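Local atomic coordinates of alpha-rhamnosidase (Dictyoglomus thermophilum, PDB entry 6I60), a protein that probably hydrolyses terminal non-reducing alpha-L-rhamnose residues in alpha-L-rhamnosides. Residues Ile886-Lys900 with Glu923-Tyr937. Numbering follows the deposited sequence.
Sequences ISVPVNSEGEVHVPK and ENEKYIVIRVGSGSY
Val896 and Ile930 form a hydrogen-bonded pair at the middle of two antiparallel strands, 893-899 and 927-932, the amide N of Val896 lying 2.7 Å from Ile930 O. Paired backbone bonds also join Gly894 with Val932 and Val898 with Ile928, and Lys900 N donates to Lys926 O in a nearly straight bond (179°). Past the turns, Val888 and Gly935 pair in the same antiparallel way, but in another sheet: each chain segment leaves one sheet and enters the other, so the two layers of this C-terminal beta-sandwich are connected twice, side by side. Apolar contacts fill the space between the layers. Ile886 CD1 meets Val932 CG2 tip to tip at 3.8 Å, while the side chains of Val896 and Ile930 run alongside each other, covered by Phe939 of strand 935-941. On the outer face of strands 893-899 and 927-932, Glu895 OE1 bridges to Arg931 NH1 (2.9 Å), with carboxylate and guanidinium planes 74° apart; Arg931 NH2 also pairs with Glu922. The other carboxylate oxygen, Glu895 OE2, accepts from His897 NE2 through its anti lone pair. Lys900, bent at chi3 (-82°), carries NZ to 2.9 Å from Glu923 OE2, and its CD packs crosswise on Ile928 CG1. Glu923 OE1 is hydrogen-bonded to the Tyr915 hydroxyl. A leucine in place of Lys900 would probably leave Glu923 OE2 without its charged mate.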
loop_
_atom_site.group_PDB
_atom_site.type_symbol
_atom_site.label_atom_id
_atom_site.label_comp_id
_atom_site.label_asym_id
_atom_site.label_seq_id
_atom_site.Cartn_x
_atom_site.Cartn_y
_atom_site.Cartn_z
ATOM N N ILE A 886 15.330 9.976 -22.250
ATOM C CA ILE A 886 14.940 8.768 -21.538
ATOM C C ILE A 886 16.160 8.184 -20.839
ATOM O O ILE A 886 17.309 8.498 -21.162
ATOM C CB ILE A 886 14.300 7.719 -22.470
ATOM C CG1 ILE A 886 15.346 7.151 -23.432
ATOM C CG2 ILE A 886 13.132 8.324 -23.235
ATOM C CD1 ILE A 886 14.957 5.819 -24.040
ATOM N N SER A 887 15.891 7.324 -19.860
ATOM C CA SER A 887 16.937 6.626 -19.122
ATOM C C SER A 887 16.500 5.185 -18.915
ATOM O O SER A 887 15.427 4.933 -18.359
ATOM C CB SER A 887 17.217 7.307 -17.781
ATOM O OG SER A 887 18.062 8.432 -17.957
ATOM N N VAL A 888 17.324 4.246 -19.370
ATOM C CA VAL A 888 17.047 2.821 -19.263
ATOM C C VAL A 888 18.139 2.201 -18.389
ATOM O O VAL A 888 19.318 2.377 -18.689
ATOM C CB VAL A 888 17.000 2.121 -20.630
ATOM C CG1 VAL A 888 16.485 0.695 -20.485
ATOM C CG2 VAL A 888 16.137 2.917 -21.601
ATOM N N PRO A 889 17.793 1.479 -17.329
ATOM C CA PRO A 889 18.818 0.831 -16.505
ATOM C C PRO A 889 19.344 -0.429 -17.181
ATOM O O PRO A 889 18.823 -0.896 -18.194
ATOM C CB PRO A 889 18.065 0.502 -15.214
ATOM C CG PRO A 889 16.658 0.274 -15.664
ATOM C CD PRO A 889 16.426 1.172 -16.864
ATOM N N VAL A 890 20.405 -0.978 -16.589
ATOM C CA VAL A 890 21.022 -2.184 -17.129
ATOM C C VAL A 890 20.086 -3.381 -16.928
ATOM O O VAL A 890 19.322 -3.447 -15.955
ATOM C CB VAL A 890 22.395 -2.427 -16.473
ATOM C CG1 VAL A 890 23.221 -3.395 -17.291
ATOM C CG2 VAL A 890 23.157 -1.116 -16.312
ATOM N N ASN A 891 20.150 -4.334 -17.867
ATOM C CA ASN A 891 19.250 -5.496 -17.926
ATOM C C ASN A 891 17.826 -5.075 -18.289
ATOM O O ASN A 891 16.850 -5.643 -17.800
ATOM C CB ASN A 891 19.257 -6.305 -16.624
ATOM C CG ASN A 891 18.943 -7.767 -16.849
ATOM O OD1 ASN A 891 19.611 -8.438 -17.638
ATOM N ND2 ASN A 891 17.927 -8.272 -16.161
ATOM N N SER A 892 17.706 -4.083 -19.167
ATOM C CA SER A 892 16.410 -3.629 -19.648
ATOM C C SER A 892 16.591 -3.010 -21.026
ATOM O O SER A 892 17.680 -2.549 -21.381
ATOM C CB SER A 892 15.771 -2.623 -18.687
ATOM O OG SER A 892 14.747 -1.890 -19.333
ATOM N N GLU A 893 15.512 -3.010 -21.804
ATOM C CA GLU A 893 15.520 -2.440 -23.141
ATOM C C GLU A 893 14.402 -1.416 -23.267
ATOM O O GLU A 893 13.356 -1.526 -22.620
ATOM C CB GLU A 893 15.374 -3.524 -24.222
ATOM C CG GLU A 893 13.986 -4.136 -24.322
ATOM C CD GLU A 893 13.950 -5.351 -25.231
ATOM O OE1 GLU A 893 14.070 -6.485 -24.719
ATOM O OE2 GLU A 893 13.804 -5.171 -26.460
ATOM N N GLY A 894 14.637 -0.411 -24.106
ATOM C CA GLY A 894 13.703 0.682 -24.297
ATOM C C GLY A 894 13.113 0.666 -25.693
ATOM O O GLY A 894 13.784 0.307 -26.663
ATOM N N GLU A 895 11.845 1.061 -25.790
ATOM C CA GLU A 895 11.125 1.151 -27.061
ATOM C C GLU A 895 10.519 2.551 -27.134
ATOM O O GLU A 895 9.426 2.792 -26.616
ATOM C CB GLU A 895 10.065 0.059 -27.169
ATOM C CG GLU A 895 9.321 0.042 -28.494
ATOM C CD GLU A 895 8.430 -1.177 -28.647
ATOM O OE1 GLU A 895 8.960 -2.308 -28.642
ATOM O OE2 GLU A 895 7.198 -1.002 -28.772
ATOM N N VAL A 896 11.233 3.471 -27.773
ATOM C CA VAL A 896 10.788 4.855 -27.871
ATOM C C VAL A 896 9.728 4.975 -28.957
ATOM O O VAL A 896 9.854 4.395 -30.042
ATOM C CB VAL A 896 11.982 5.784 -28.150
ATOM C CG1 VAL A 896 11.608 7.227 -27.859
ATOM C CG2 VAL A 896 13.181 5.360 -27.323
ATOM N N HIS A 897 8.673 5.735 -28.668
ATOM C CA HIS A 897 7.584 5.996 -29.609
ATOM C C HIS A 897 7.490 7.507 -29.790
ATOM O O HIS A 897 6.687 8.179 -29.139
ATOM C CB HIS A 897 6.254 5.404 -29.114
ATOM C CG HIS A 897 6.181 3.912 -29.211
ATOM N ND1 HIS A 897 5.027 3.207 -28.943
ATOM C CD2 HIS A 897 7.115 2.992 -29.544
ATOM C CE1 HIS A 897 5.254 1.916 -29.108
ATOM N NE2 HIS A 897 6.513 1.758 -29.472
ATOM N N VAL A 898 8.322 8.041 -30.678
ATOM C CA VAL A 898 8.324 9.472 -30.970
ATOM C C VAL A 898 7.092 9.796 -31.807
ATOM O O VAL A 898 6.946 9.275 -32.922
ATOM C CB VAL A 898 9.617 9.895 -31.686
ATOM C CG1 VAL A 898 9.694 11.406 -31.790
ATOM C CG2 VAL A 898 10.836 9.346 -30.955
ATOM N N PRO A 899 6.181 10.637 -31.316
ATOM C CA PRO A 899 4.986 10.970 -32.102
ATOM C C PRO A 899 5.310 11.930 -33.237
ATOM O O PRO A 899 6.029 12.917 -33.061
ATOM C CB PRO A 899 4.057 11.623 -31.072
ATOM C CG PRO A 899 4.982 12.205 -30.055
ATOM C CD PRO A 899 6.200 11.315 -30.009
ATOM N N LYS A 900 4.767 11.627 -34.415
ATOM C CA LYS A 900 4.992 12.442 -35.608
ATOM C C LYS A 900 3.966 13.568 -35.615
ATOM O O LYS A 900 2.836 13.407 -36.077
ATOM C CB LYS A 900 4.905 11.590 -36.870
ATOM C CG LYS A 900 5.481 10.192 -36.722
ATOM C CD LYS A 900 5.804 9.587 -38.076
ATOM C CE LYS A 900 4.567 8.991 -38.722
ATOM N NZ LYS A 900 4.919 8.051 -39.822
ATOM N N GLU A 923 8.307 2.861 -38.318
ATOM C CA GLU A 923 7.210 3.795 -38.107
ATOM C C GLU A 923 5.903 3.100 -38.453
ATOM O O GLU A 923 5.874 2.141 -39.228
ATOM C CB GLU A 923 7.385 5.072 -38.938
ATOM C CG GLU A 923 7.370 4.857 -40.440
ATOM C CD GLU A 923 7.946 6.037 -41.198
ATOM O OE1 GLU A 923 9.093 5.931 -41.682
ATOM O OE2 GLU A 923 7.253 7.071 -41.305
ATOM N N ASN A 924 4.817 3.596 -37.865
ATOM C CA ASN A 924 3.492 3.017 -38.045
ATOM C C ASN A 924 2.476 4.097 -38.375
ATOM O O ASN A 924 1.336 4.072 -37.901
ATOM C CB ASN A 924 3.065 2.235 -36.804
ATOM C CG ASN A 924 2.995 3.103 -35.561
ATOM O OD1 ASN A 924 3.474 4.238 -35.550
ATOM N ND2 ASN A 924 2.392 2.571 -34.505
ATOM N N GLU A 925 2.886 5.075 -39.181
ATOM C CA GLU A 925 2.072 6.194 -39.647
ATOM C C GLU A 925 1.598 7.104 -38.515
ATOM O O GLU A 925 0.842 8.048 -38.775
ATOM C CB GLU A 925 0.854 5.726 -40.459
ATOM C CG GLU A 925 1.191 4.757 -41.601
ATOM C CD GLU A 925 2.521 5.070 -42.270
ATOM O OE1 GLU A 925 3.382 4.167 -42.347
ATOM O OE2 GLU A 925 2.702 6.221 -42.721
ATOM N N LYS A 926 2.015 6.861 -37.270
ATOM C CA LYS A 926 1.628 7.714 -36.149
ATOM C C LYS A 926 2.831 8.000 -35.260
ATOM O O LYS A 926 2.924 9.074 -34.654
ATOM C CB LYS A 926 0.500 7.077 -35.332
ATOM C CG LYS A 926 -0.886 7.629 -35.640
ATOM C CD LYS A 926 -1.809 7.531 -34.426
ATOM C CE LYS A 926 -3.063 8.368 -34.624
ATOM N NZ LYS A 926 -3.407 9.158 -33.412
ATOM N N TYR A 927 3.761 7.051 -35.178
ATOM C CA TYR A 927 4.941 7.181 -34.340
ATOM C C TYR A 927 6.195 6.848 -35.139
ATOM O O TYR A 927 6.136 6.307 -36.247
ATOM C CB TYR A 927 4.855 6.269 -33.108
ATOM C CG TYR A 927 3.754 6.630 -32.136
ATOM C CD1 TYR A 927 3.909 7.678 -31.235
ATOM C CD2 TYR A 927 2.564 5.917 -32.113
ATOM C CE1 TYR A 927 2.905 8.006 -30.343
ATOM C CE2 TYR A 927 1.556 6.237 -31.225
ATOM C CZ TYR A 927 1.730 7.281 -30.343
ATOM O OH TYR A 927 0.721 7.594 -29.460
ATOM N N ILE A 928 7.341 7.191 -34.557
ATOM C CA ILE A 928 8.649 6.757 -35.035
ATOM C C ILE A 928 9.251 5.878 -33.948
ATOM O O ILE A 928 9.426 6.324 -32.806
ATOM C CB ILE A 928 9.570 7.943 -35.367
ATOM C CG1 ILE A 928 9.227 8.513 -36.746
ATOM C CG2 ILE A 928 11.033 7.522 -35.318
ATOM C CD1 ILE A 928 9.807 7.721 -37.904
ATOM N N VAL A 929 9.556 4.633 -34.296
ATOM C CA VAL A 929 9.972 3.632 -33.321
ATOM C C VAL A 929 11.492 3.586 -33.255
ATOM O O VAL A 929 12.168 3.436 -34.280
ATOM C CB VAL A 929 9.395 2.252 -33.674
ATOM C CG1 VAL A 929 9.812 1.225 -32.633
ATOM C CG2 VAL A 929 7.881 2.327 -33.784
ATOM N N ILE A 930 12.028 3.714 -32.043
ATOM C CA ILE A 930 13.458 3.608 -31.782
ATOM C C ILE A 930 13.656 2.587 -30.671
ATOM O O ILE A 930 12.983 2.653 -29.636
ATOM C CB ILE A 930 14.075 4.964 -31.388
ATOM C CG1 ILE A 930 13.801 6.015 -32.466
ATOM C CG2 ILE A 930 15.570 4.824 -31.152
ATOM C CD1 ILE A 930 13.923 7.441 -31.973
ATOM N N ARG A 931 14.567 1.643 -30.888
ATOM C CA ARG A 931 14.869 0.595 -29.922
ATOM C C ARG A 931 16.271 0.824 -29.378
ATOM O O ARG A 931 17.237 0.873 -30.146
ATOM C CB ARG A 931 14.755 -0.789 -30.563
ATOM C CG ARG A 931 13.325 -1.259 -30.748
ATOM C CD ARG A 931 13.236 -2.389 -31.758
ATOM N NE ARG A 931 12.028 -2.298 -32.573
ATOM C CZ ARG A 931 10.810 -2.621 -32.147
ATOM N NH1 ARG A 931 10.630 -3.059 -30.908
ATOM N NH2 ARG A 931 9.770 -2.506 -32.962
ATOM N N VAL A 932 16.377 0.968 -28.057
ATOM C CA VAL A 932 17.645 1.228 -27.390
ATOM C C VAL A 932 17.808 0.246 -26.236
ATOM O O VAL A 932 16.873 -0.455 -25.845
ATOM C CB VAL A 932 17.757 2.683 -26.880
ATOM C CG1 VAL A 932 17.540 3.672 -28.018
ATOM C CG2 VAL A 932 16.770 2.935 -25.745
ATOM N N GLY A 933 19.023 0.204 -25.693
ATOM C CA GLY A 933 19.304 -0.590 -24.514
ATOM C C GLY A 933 19.489 0.273 -23.284
ATOM O O GLY A 933 18.856 1.325 -23.163
ATOM N N SER A 934 20.359 -0.151 -22.372
ATOM C CA SER A 934 20.591 0.610 -21.152
ATOM C C SER A 934 21.357 1.896 -21.453
ATOM O O SER A 934 22.177 1.957 -22.373
ATOM C CB SER A 934 21.357 -0.234 -20.131
ATOM O OG SER A 934 22.687 -0.490 -20.552
ATOM N N GLY A 935 21.073 2.931 -20.668
ATOM C CA GLY A 935 21.740 4.212 -20.775
ATOM C C GLY A 935 20.756 5.353 -20.916
ATOM O O GLY A 935 19.539 5.173 -20.903
ATOM N N SER A 936 21.311 6.554 -21.054
ATOM C CA SER A 936 20.535 7.773 -21.230
ATOM C C SER A 936 20.658 8.262 -22.667
ATOM O O SER A 936 21.751 8.259 -23.242
ATOM C CB SER A 936 21.001 8.868 -20.265
ATOM O OG SER A 936 21.155 8.355 -18.954
ATOM N N TYR A 937 19.534 8.684 -23.243
ATOM C CA TYR A 937 19.495 9.116 -24.631
ATOM C C TYR A 937 18.663 10.384 -24.753
ATOM O O TYR A 937 17.705 10.594 -24.004
ATOM C CB TYR A 937 18.915 8.029 -25.547
ATOM C CG TYR A 937 19.607 6.689 -25.438
ATOM C CD1 TYR A 937 19.178 5.737 -24.523
ATOM C CD2 TYR A 937 20.683 6.373 -26.255
ATOM C CE1 TYR A 937 19.804 4.513 -24.420
ATOM C CE2 TYR A 937 21.315 5.150 -26.159
ATOM C CZ TYR A 937 20.871 4.224 -25.241
ATOM O OH TYR A 937 21.496 3.002 -25.141
#